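Long-range contacts in putative flavoprotein (Bacteroides eggerthii, PDB 4ICI), which binds flavin mononucleotide in a flavodoxin-like domain and so probably serves in electron transfer or flavin-dependent redox chemistry, its exact role being unknown: residues K33-V38 / T156-R162; P72-I78 / R104-F109; L115-V120 / L145-E149. All blocks are in the same frame, centred on the assembly; numbering follows the deposited sequence. Where two conformers were deposited one is given.

Contact 1. Residues K33-V38 / T156-R162; sequences KLGAAV and TDEKAIR
Leu34 and Ala37 of helix 26-38 meet Ile161 of helix 158-168 where the axes of the two short helical segments pass 9.8 Å apart at a crossing angle of -73°, a steep packing of the first and last helices of the flavodoxin-like alpha/beta fold. Ile161 supplies the apolar centre and uses both branches. Its CG2, anti to the backbone N, touches Leu34 CD1 at 3.7 Å and Ala37 CB at 4.0 Å, while CD1 reaches down to the backbone of Leu34 and Lys33. Ala37 CA lies 5.7 Å from Glu158 CA, the shortest CA-CA distance of the register. Leu34 also packs on Val18 of strand 16-20, which ties the helix pair to the sheet. Polar contacts flank this centre. At one end Arg162, reaching back along its own helix toward Glu158, makes a weak, bent hydrogen bond from NH2 to Ala37 O. At the other, the extended Lys33 chain slides past Thr156 in the opposite direction, CD beside CG2, and NZ donates to Thr156 O at 3.1 Å. Water 1 links the same ammonium to Thr156 N, and water 2 accepts from Lys33 NZ at 2.6 Å while donating to Thr156 O.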
loop_
_atom_site.group_PDB
_atom_site.type_symbol
_atom_site.label_atom_id
_atom_site.label_comp_id
_atom_site.label_asym_id
_atom_site.label_seq_id
_atom_site.Cartn_x
_atom_site.Cartn_y
_atom_site.Cartn_z
ATOM N N LYS A 33 -0.433 9.764 9.160
ATOM C CA LYS A 33 0.327 9.636 10.410
ATOM C C LYS A 33 1.757 9.156 10.126
ATOM O O LYS A 33 2.726 9.678 10.686
ATOM C CB LYS A 33 -0.351 8.664 11.368
ATOM C CG LYS A 33 -1.686 9.098 11.930
ATOM C CD LYS A 33 -2.199 8.103 12.998
ATOM C CE LYS A 33 -3.346 8.691 13.822
ATOM N NZ LYS A 33 -3.637 7.904 15.083
ATOM N N LEU A 34 1.886 8.151 9.254
ATOM C CA LEU A 34 3.208 7.649 8.881
ATOM C C LEU A 34 4.070 8.736 8.240
ATOM O O LEU A 34 5.222 8.957 8.630
ATOM C CB LEU A 34 3.049 6.438 7.967
ATOM C CG LEU A 34 4.320 5.796 7.448
ATOM C CD1 LEU A 34 5.272 5.387 8.571
ATOM C CD2 LEU A 34 3.902 4.550 6.630
ATOM N N GLY A 35 3.513 9.434 7.250
ATOM C CA GLY A 35 4.259 10.472 6.569
ATOM C C GLY A 35 4.673 11.595 7.513
ATOM O O GLY A 35 5.805 12.059 7.444
ATOM N N ALA A 36 3.760 12.005 8.402
ATOM C CA ALA A 36 4.072 13.025 9.428
ATOM C C ALA A 36 5.221 12.567 10.316
ATOM O O ALA A 36 6.127 13.358 10.622
ATOM C CB ALA A 36 2.835 13.353 10.270
ATOM N N ALA A 37 5.224 11.286 10.665
ATOM C CA ALA A 37 6.210 10.772 11.621
ATOM C C ALA A 37 7.606 10.762 11.016
ATOM O O ALA A 37 8.604 11.019 11.712
ATOM C CB ALA A 37 5.802 9.358 12.074
ATOM N N VAL A 38 7.692 10.425 9.736
ATOM C CA VAL A 38 8.987 10.268 9.046
ATOM C C VAL A 38 9.385 11.455 8.178
ATOM O O VAL A 38 10.478 11.463 7.615
ATOM C CB VAL A 38 9.040 8.960 8.225
ATOM C CG1 VAL A 38 8.590 7.764 9.092
ATOM C CG2 VAL A 38 8.189 9.060 6.969
ATOM N N THR A 156 -2.275 3.434 15.484
ATOM C CA THR A 156 -0.874 3.731 15.546
ATOM C C THR A 156 -0.617 5.125 16.084
ATOM O O THR A 156 -1.541 5.942 16.255
ATOM C CB THR A 156 -0.183 3.512 14.157
ATOM O OG1 THR A 156 1.227 3.361 14.365
ATOM C CG2 THR A 156 -0.456 4.646 13.204
ATOM N N ASP A 157 0.640 5.360 16.407
ATOM C CA ASP A 157 1.130 6.651 16.836
ATOM C C ASP A 157 2.612 6.727 16.545
ATOM O O ASP A 157 3.222 5.755 16.056
ATOM C CB ASP A 157 0.768 6.949 18.312
ATOM C CG ASP A 157 1.367 5.984 19.315
ATOM O OD1 ASP A 157 2.398 5.339 19.090
ATOM O OD2 ASP A 157 0.815 5.919 20.431
ATOM N N GLU A 158 3.177 7.900 16.761
ATOM C CA GLU A 158 4.530 8.178 16.401
ATOM C C GLU A 158 5.495 7.230 17.129
ATOM O O GLU A 158 6.454 6.762 16.536
ATOM C CB GLU A 158 4.884 9.649 16.676
ATOM C CG GLU A 158 6.235 10.056 16.186
ATOM C CD GLU A 158 6.370 11.575 16.031
ATOM O OE1 GLU A 158 5.505 12.318 16.557
ATOM O OE2 GLU A 158 7.345 12.008 15.381
ATOM N N LYS A 159 5.266 6.965 18.410
ATOM C CA LYS A 159 6.167 6.095 19.173
ATOM C C LYS A 159 6.171 4.683 18.609
ATOM O O LYS A 159 7.229 4.037 18.526
ATOM C CB LYS A 159 5.794 6.061 20.666
ATOM C CG LYS A 159 6.099 7.347 21.416
ATOM C CD LYS A 159 5.561 7.282 22.830
ATOM C CE LYS A 159 5.934 8.554 23.590
ATOM N NZ LYS A 159 5.149 8.736 24.861
ATOM N N ALA A 160 5.011 4.196 18.212
ATOM C CA ALA A 160 4.927 2.849 17.657
ATOM C C ALA A 160 5.562 2.800 16.266
ATOM O O ALA A 160 6.231 1.818 15.916
ATOM C CB ALA A 160 3.494 2.369 17.630
ATOM N N ILE A 161 5.352 3.842 15.467
ATOM C CA ILE A 161 5.973 3.923 14.144
ATOM C C ILE A 161 7.487 3.940 14.276
ATOM O O ILE A 161 8.188 3.195 13.586
ATOM C CB ILE A 161 5.453 5.133 13.333
ATOM C CG1 ILE A 161 3.984 4.896 12.950
ATOM C CG2 ILE A 161 6.381 5.411 12.109
ATOM C CD1 ILE A 161 3.198 6.136 12.485
ATOM N N ARG A 162 8.007 4.756 15.188
ATOM C CA ARG A 162 9.442 4.844 15.349
ATOM C C ARG A 162 10.038 3.506 15.781
ATOM O O ARG A 162 11.102 3.133 15.306
ATOM C CB ARG A 162 9.810 5.986 16.308
ATOM C CG ARG A 162 9.434 7.333 15.692
ATOM C CD ARG A 162 10.082 8.521 16.403
ATOM N NE ARG A 162 9.590 9.779 15.844
ATOM C CZ ARG A 162 9.901 10.260 14.636
ATOM N NH1 ARG A 162 10.730 9.602 13.813
ATOM N NH2 ARG A 162 9.382 11.420 14.242
HETATM O O HOH W 1 -4.230 5.366 14.362
HETATM O O HOH W 2 -1.916 8.928 16.760
#

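Contact 2. Residues P72-I78 / R104-F109; sequences PKMRPAI and RIINTF
Thr108 OG1 donates to Pro76 O at 2.8 Å, tilted 31° from the carbonyl plane, and this is the hydrogen bond that joins the irregular 72-78 segment to the helix. With OG1 beside the backbone N (chi1 -48°), the hydroxyl faces the loop. Next to it the Pro76 ring lies against Arg104 and Ile105, CD meeting Arg104 CB at 3.5 Å. Further on, Ile78 crosses Ile105, CG1 to CG1 at 3.7 Å, and its CD1 reaches the backbone of Phe109. The two arginines work through their flat faces. Asn107 CB sits over the centre of the Arg75 guanidinium, whose plane is 25° from that of the Asn107 amide, and Pro72 CA covers a face of the Arg104 guanidinium. Arg75 is set in place by NH1, which donates in the guanidinium plane but from above the carbonyl planes of Pro72 and Met74, and by a salt bridge from NE to Glu111. Arg104 is held by Glu68 O and Met69 O, and Asn107 ND2 by Tyr142 OH. The loop between helix 64-70 and strand 90-96 packs against helix 104-112, the crossover helix joining strands 90-96 and 119-125 of the flavodoxin-like fold; Ile106 turns away onto Ile93 and Tyr95, and Phe109, beside Ile78, also reaches Ile93.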
loop_
_atom_site.group_PDB
_atom_site.type_symbol
_atom_site.label_atom_id
_atom_site.label_comp_id
_atom_site.label_asym_id
_atom_site.label_seq_id
_atom_site.Cartn_x
_atom_site.Cartn_y
_atom_site.Cartn_z
ATOM N N PRO A 72 -6.217 -12.375 -10.545
ATOM C CA PRO A 72 -4.919 -11.851 -10.157
ATOM C C PRO A 72 -4.145 -11.100 -11.224
ATOM O O PRO A 72 -3.099 -10.476 -10.890
ATOM C CB PRO A 72 -4.151 -13.079 -9.693
ATOM C CG PRO A 72 -4.883 -14.210 -10.065
ATOM C CD PRO A 72 -6.286 -13.832 -10.432
ATOM N N LYS A 73 -4.625 -11.133 -12.468
ATOM C CA LYS A 73 -3.947 -10.398 -13.524
ATOM C C LYS A 73 -4.595 -9.019 -13.762
ATOM O O LYS A 73 -4.079 -8.219 -14.547
ATOM C CB LYS A 73 -3.904 -11.221 -14.824
ATOM C CG LYS A 73 -2.917 -12.381 -14.753
ATOM C CD LYS A 73 -2.872 -13.223 -15.988
ATOM C CE LYS A 73 -2.234 -12.448 -17.099
ATOM N NZ LYS A 73 -0.788 -12.290 -16.807
HETATM N N MSE A 74 -5.712 -8.730 -13.095
HETATM C CA MSE A 74 -6.355 -7.447 -13.303
HETATM C C MSE A 74 -5.487 -6.329 -12.716
HETATM O O MSE A 74 -4.830 -6.482 -11.662
HETATM C CB MSE A 74 -7.747 -7.410 -12.720
HETATM C CG MSE A 74 -8.516 -6.206 -13.236
HETATM SE SE MSE A 74 -10.295 -6.242 -12.549
HETATM C CE MSE A 74 -10.781 -7.998 -12.895
ATOM N N ARG A 75 -5.467 -5.203 -13.440
ATOM C CA ARG A 75 -4.652 -4.044 -13.116
ATOM C C ARG A 75 -5.493 -2.766 -13.197
ATOM O O ARG A 75 -5.495 -2.060 -14.203
ATOM C CB ARG A 75 -3.408 -3.955 -14.003
ATOM C CG ARG A 75 -2.472 -5.162 -13.842
ATOM C CD ARG A 75 -1.801 -5.184 -12.498
ATOM N NE ARG A 75 -0.859 -6.291 -12.354
ATOM C CZ ARG A 75 -1.155 -7.493 -11.841
ATOM N NH1 ARG A 75 -2.370 -7.777 -11.403
ATOM N NH2 ARG A 75 -0.190 -8.404 -11.734
ATOM N N PRO A 76 -6.232 -2.496 -12.114
ATOM C CA PRO A 76 -7.064 -1.292 -12.105
ATOM C C PRO A 76 -6.245 -0.068 -12.429
ATOM O O PRO A 76 -5.155 0.114 -11.909
ATOM C CB PRO A 76 -7.619 -1.279 -10.676
ATOM C CG PRO A 76 -7.645 -2.717 -10.240
ATOM C CD PRO A 76 -6.345 -3.247 -10.844
ATOM N N ALA A 77 -6.776 0.763 -13.313
ATOM C CA ALA A 77 -6.041 1.890 -13.848
ATOM C C ALA A 77 -5.846 2.985 -12.797
ATOM O O ALA A 77 -6.735 3.265 -11.961
ATOM C CB ALA A 77 -6.771 2.454 -15.062
ATOM N N ILE A 78 -4.661 3.586 -12.836
ATOM C CA ILE A 78 -4.272 4.696 -11.960
ATOM C C ILE A 78 -4.366 6.002 -12.764
ATOM O O ILE A 78 -3.916 6.063 -13.911
ATOM C CB ILE A 78 -2.857 4.487 -11.369
ATOM C CG1 ILE A 78 -2.855 3.305 -10.382
ATOM C CG2 ILE A 78 -2.326 5.779 -10.702
ATOM C CD1 ILE A 78 -1.439 2.805 -9.964
ATOM N N ARG A 104 -5.755 -4.995 -6.160
ATOM C CA ARG A 104 -4.986 -5.118 -7.390
ATOM C C ARG A 104 -4.394 -3.810 -7.905
ATOM O O ARG A 104 -3.411 -3.834 -8.637
ATOM C CB ARG A 104 -5.797 -5.805 -8.474
ATOM C CG ARG A 104 -6.438 -7.150 -8.119
ATOM C CD ARG A 104 -5.517 -8.160 -7.577
ATOM N NE ARG A 104 -6.173 -9.461 -7.426
ATOM C CZ ARG A 104 -5.601 -10.516 -6.846
ATOM N NH1 ARG A 104 -4.360 -10.418 -6.365
ATOM N NH2 ARG A 104 -6.238 -11.680 -6.834
ATOM N N ILE A 105 -4.954 -2.672 -7.498
ATOM C CA ILE A 105 -4.339 -1.399 -7.878
ATOM C C ILE A 105 -2.925 -1.234 -7.305
ATOM O O ILE A 105 -2.114 -0.512 -7.850
ATOM C CB ILE A 105 -5.259 -0.189 -7.515
ATOM C CG1 ILE A 105 -4.903 1.063 -8.338
ATOM C CG2 ILE A 105 -5.263 0.042 -5.998
ATOM C CD1 ILE A 105 -5.922 2.185 -8.227
ATOM N N ILE A 106 -2.622 -1.958 -6.226
ATOM C CA ILE A 106 -1.258 -1.974 -5.709
ATOM C C ILE A 106 -0.305 -2.633 -6.725
ATOM O O ILE A 106 0.810 -2.155 -6.934
ATOM C CB ILE A 106 -1.186 -2.644 -4.321
ATOM C CG1 ILE A 106 -1.989 -1.817 -3.296
ATOM C CG2 ILE A 106 0.271 -2.792 -3.883
ATOM C CD1 ILE A 106 -1.630 -0.291 -3.182
ATOM N N ASN A 107 -0.764 -3.699 -7.363
ATOM C CA ASN A 107 0.003 -4.300 -8.448
ATOM C C ASN A 107 0.180 -3.302 -9.610
ATOM O O ASN A 107 1.259 -3.189 -10.202
ATOM C CB ASN A 107 -0.649 -5.588 -8.954
ATOM C CG ASN A 107 -0.852 -6.620 -7.857
ATOM O OD1 ASN A 107 -1.862 -6.596 -7.137
ATOM N ND2 ASN A 107 0.111 -7.533 -7.715
ATOM N N THR A 108 -0.888 -2.565 -9.957
ATOM C CA THR A 108 -0.745 -1.546 -11.008
ATOM C C THR A 108 0.339 -0.526 -10.631
ATOM O O THR A 108 1.197 -0.182 -11.462
ATOM C CB THR A 108 -2.053 -0.797 -11.268
ATOM O OG1 THR A 108 -3.100 -1.764 -11.395
ATOM C CG2 THR A 108 -1.943 0.107 -12.497
ATOM N N PHE A 109 0.340 -0.096 -9.373
ATOM C CA PHE A 109 1.335 0.837 -8.900
ATOM C C PHE A 109 2.764 0.288 -9.019
ATOM O O PHE A 109 3.665 0.943 -9.600
ATOM C CB PHE A 109 1.072 1.236 -7.438
ATOM C CG PHE A 109 2.200 2.026 -6.846
ATOM C CD1 PHE A 109 2.430 3.333 -7.239
ATOM C CD2 PHE A 109 3.049 1.450 -5.878
ATOM C CE1 PHE A 109 3.495 4.052 -6.716
ATOM C CE2 PHE A 109 4.107 2.180 -5.385
ATOM C CZ PHE A 109 4.321 3.461 -5.802
#

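Contact 3. Residues L115-V120 / L145-E149; sequences LKGKTV and LNWKE
Val120 and Asn146 make the first firm backbone link between the two strands: Val120 N donates to Asn146 O at 2.9 Å, with an N-H...O angle of 168°. The return bond, Lys148 N to Val120 O, measures 3.0 Å and runs nearly straight onto the carbonyl. Val120 thereby bonds to the residues before and after Trp147, the pattern of a parallel bridge, and here it pairs strands 119-125 and 146-152 of a beta-alpha-beta unit. The same Val120 O also receives a CA-H...O contact from Trp147 CA.

Apolar packing comes next. Val120 CG1 lies over one face of the Trp147 indole, 3.9 Å from the centroid of the six-membered ring and offset toward its rim, a CH-pi contact; the methyl stands anti to the backbone N (chi1 -176°), on the same side of the sheet as the ring. The indole NE1 is bonded to Tyr142 O, which limits the rotation of the ring. Leu145 CD2 packs on Leu115 CB at 3.9 Å. Thr119 CG2 presses on the Lys148 chain, and its 3.5 Å separation from CD is tight.

Water carries the remaining polar contacts. Water 3 donates to Leu115 O and Lys118 O and accepts from Asn146 N, joining the type II turn of residues 115-118 to the neighbouring strand's start. Water 4 bridges Gly117 O and Asn146 ND2, and water 5 lies between Thr119 OG1 and Lys148 NZ, an ammonium also bound to Ile168 O.

The chemistry divides along the strands: direct backbone bonds tie Val120 to Asn146 and Lys148, and the Trp147 face packs on its methyl, whereas at the strand starts, where the pairing loosens, water 3 stands in for a direct backbone bond.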
loop_
_atom_site.group_PDB
_atom_site.type_symbol
_atom_site.label_atom_id
_atom_site.label_comp_id
_atom_site.label_asym_id
_atom_site.label_seq_id
_atom_site.Cartn_x
_atom_site.Cartn_y
_atom_site.Cartn_z
ATOM N N LEU A 115 10.939 0.551 -8.926
ATOM C CA LEU A 115 11.258 0.491 -7.513
ATOM C C LEU A 115 12.569 -0.266 -7.270
ATOM O O LEU A 115 12.964 -0.487 -6.120
ATOM C CB LEU A 115 10.102 -0.166 -6.750
ATOM C CG LEU A 115 8.764 0.583 -6.862
ATOM C CD1 LEU A 115 7.689 -0.231 -6.151
ATOM C CD2 LEU A 115 8.838 2.004 -6.284
ATOM N N LYS A 116 13.248 -0.631 -8.354
ATOM C CA LYS A 116 14.595 -1.215 -8.279
ATOM C C LYS A 116 15.551 -0.343 -7.481
ATOM O O LYS A 116 15.584 0.874 -7.653
ATOM C CB LYS A 116 15.139 -1.431 -9.700
ATOM C CG LYS A 116 16.563 -1.984 -9.778
ATOM C CD LYS A 116 16.953 -2.377 -11.214
ATOM C CE LYS A 116 17.241 -1.164 -12.064
ATOM N NZ LYS A 116 17.977 -1.532 -13.309
ATOM N N GLY A 117 16.273 -0.970 -6.551
ATOM C CA GLY A 117 17.240 -0.278 -5.730
ATOM C C GLY A 117 16.698 0.352 -4.470
ATOM O O GLY A 117 17.468 0.692 -3.592
ATOM N N LYS A 118 15.385 0.479 -4.359
ATOM C CA LYS A 118 14.762 1.117 -3.229
ATOM C C LYS A 118 14.395 0.116 -2.134
ATOM O O LYS A 118 14.259 -1.089 -2.368
ATOM C CB LYS A 118 13.497 1.848 -3.681
ATOM C CG LYS A 118 13.715 2.797 -4.850
ATOM C CD LYS A 118 12.485 3.610 -5.137
ATOM C CE LYS A 118 12.582 4.309 -6.468
ATOM N NZ LYS A 118 13.719 5.248 -6.500
ATOM N N THR A 119 14.225 0.633 -0.924
ATOM C CA THR A 119 13.653 -0.141 0.166
ATOM C C THR A 119 12.141 0.001 0.032
ATOM O O THR A 119 11.641 1.126 -0.025
ATOM C CB THR A 119 14.135 0.372 1.519
ATOM O OG1 THR A 119 15.564 0.289 1.556
ATOM C CG2 THR A 119 13.552 -0.447 2.640
ATOM N N VAL A 120 11.405 -1.120 0.019
ATOM C CA VAL A 120 9.944 -1.116 -0.190
ATOM C C VAL A 120 9.293 -1.763 1.032
ATOM O O VAL A 120 9.688 -2.861 1.423
ATOM C CB VAL A 120 9.572 -1.837 -1.490
ATOM C CG1 VAL A 120 8.078 -1.733 -1.745
ATOM C CG2 VAL A 120 10.427 -1.278 -2.693
ATOM N N LEU A 145 12.420 -6.968 -5.727
ATOM C CA LEU A 145 12.437 -5.784 -4.875
ATOM C C LEU A 145 12.995 -6.049 -3.499
ATOM O O LEU A 145 12.949 -7.179 -2.999
ATOM C CB LEU A 145 11.021 -5.177 -4.751
ATOM C CG LEU A 145 10.359 -4.831 -6.082
ATOM C CD1 LEU A 145 8.969 -4.197 -5.840
ATOM C CD2 LEU A 145 11.254 -3.897 -6.915
ATOM N N ASN A 146 13.489 -4.976 -2.878
ATOM C CA ASN A 146 14.042 -5.063 -1.517
ATOM C C ASN A 146 12.946 -4.813 -0.476
ATOM O O ASN A 146 12.778 -3.705 0.020
ATOM C CB ASN A 146 15.215 -4.115 -1.316
ATOM C CG ASN A 146 15.805 -4.224 0.074
ATOM O OD1 ASN A 146 15.749 -5.285 0.678
ATOM N ND2 ASN A 146 16.346 -3.113 0.596
ATOM N N TRP A 147 12.184 -5.855 -0.190
ATOM C CA TRP A 147 11.059 -5.779 0.745
ATOM C C TRP A 147 11.523 -5.863 2.173
ATOM O O TRP A 147 12.357 -6.698 2.512
ATOM C CB TRP A 147 10.102 -6.927 0.504
ATOM C CG TRP A 147 9.369 -6.860 -0.803
ATOM C CD1 TRP A 147 9.652 -7.546 -1.940
ATOM C CD2 TRP A 147 8.176 -6.129 -1.064
ATOM N NE1 TRP A 147 8.748 -7.253 -2.907
ATOM C CE2 TRP A 147 7.822 -6.377 -2.404
ATOM C CE3 TRP A 147 7.393 -5.242 -0.318
ATOM C CZ2 TRP A 147 6.686 -5.813 -2.993
ATOM C CZ3 TRP A 147 6.277 -4.686 -0.901
ATOM C CH2 TRP A 147 5.930 -4.969 -2.217
ATOM N N LYS A 148 10.955 -5.018 3.013
ATOM C CA LYS A 148 11.094 -5.135 4.457
ATOM C C LYS A 148 9.749 -5.388 5.067
ATOM O O LYS A 148 8.726 -5.220 4.407
ATOM C CB LYS A 148 11.776 -3.902 5.045
ATOM C CG LYS A 148 13.245 -3.695 4.610
ATOM C CD LYS A 148 13.959 -2.566 5.369
ATOM C CE LYS A 148 15.483 -2.574 5.151
ATOM N NZ LYS A 148 16.214 -1.510 5.942
ATOM N N GLU A 149 9.746 -5.802 6.332
ATOM C CA GLU A 149 8.539 -6.171 7.027
ATOM C C GLU A 149 7.712 -4.931 7.372
ATOM O O GLU A 149 8.229 -3.950 7.929
ATOM C CB GLU A 149 8.900 -6.950 8.294
ATOM C CG GLU A 149 9.480 -8.331 8.004
ATOM C CD GLU A 149 8.452 -9.263 7.433
ATOM O OE1 GLU A 149 7.426 -9.467 8.103
ATOM O OE2 GLU A 149 8.684 -9.783 6.312
HETATM O O HOH W 3 13.766 -2.594 -4.440
HETATM O O HOH W 4 17.584 -0.666 -0.998
HETATM O O HOH W 5 16.250 0.883 4.323
#

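How the contacts relate
Contacts 1, 2 and 3 lie in three parts of one flavodoxin-like fold built on a five-stranded parallel sheet. Contact 1 pairs the first helix with the last and so closes a loop in the chain that contains the other two, which follow in series. Contacts 1 and 2 lie on opposite sides of the chain's centre, their centres 27 Å apart. Contact 3 belongs to the sheet, joining strand 119-125 to the outermost strand 146-152; helix 104-112 of contact 2 leads into the former and helix 158-168 of contact 1 follows the latter. Contacts 2 and 3 approach to about 4 Å between nearest atoms without touching. Together they join the first and last helices, a loop with a crossover helix, and the sheet edge of the FMN-binding domain.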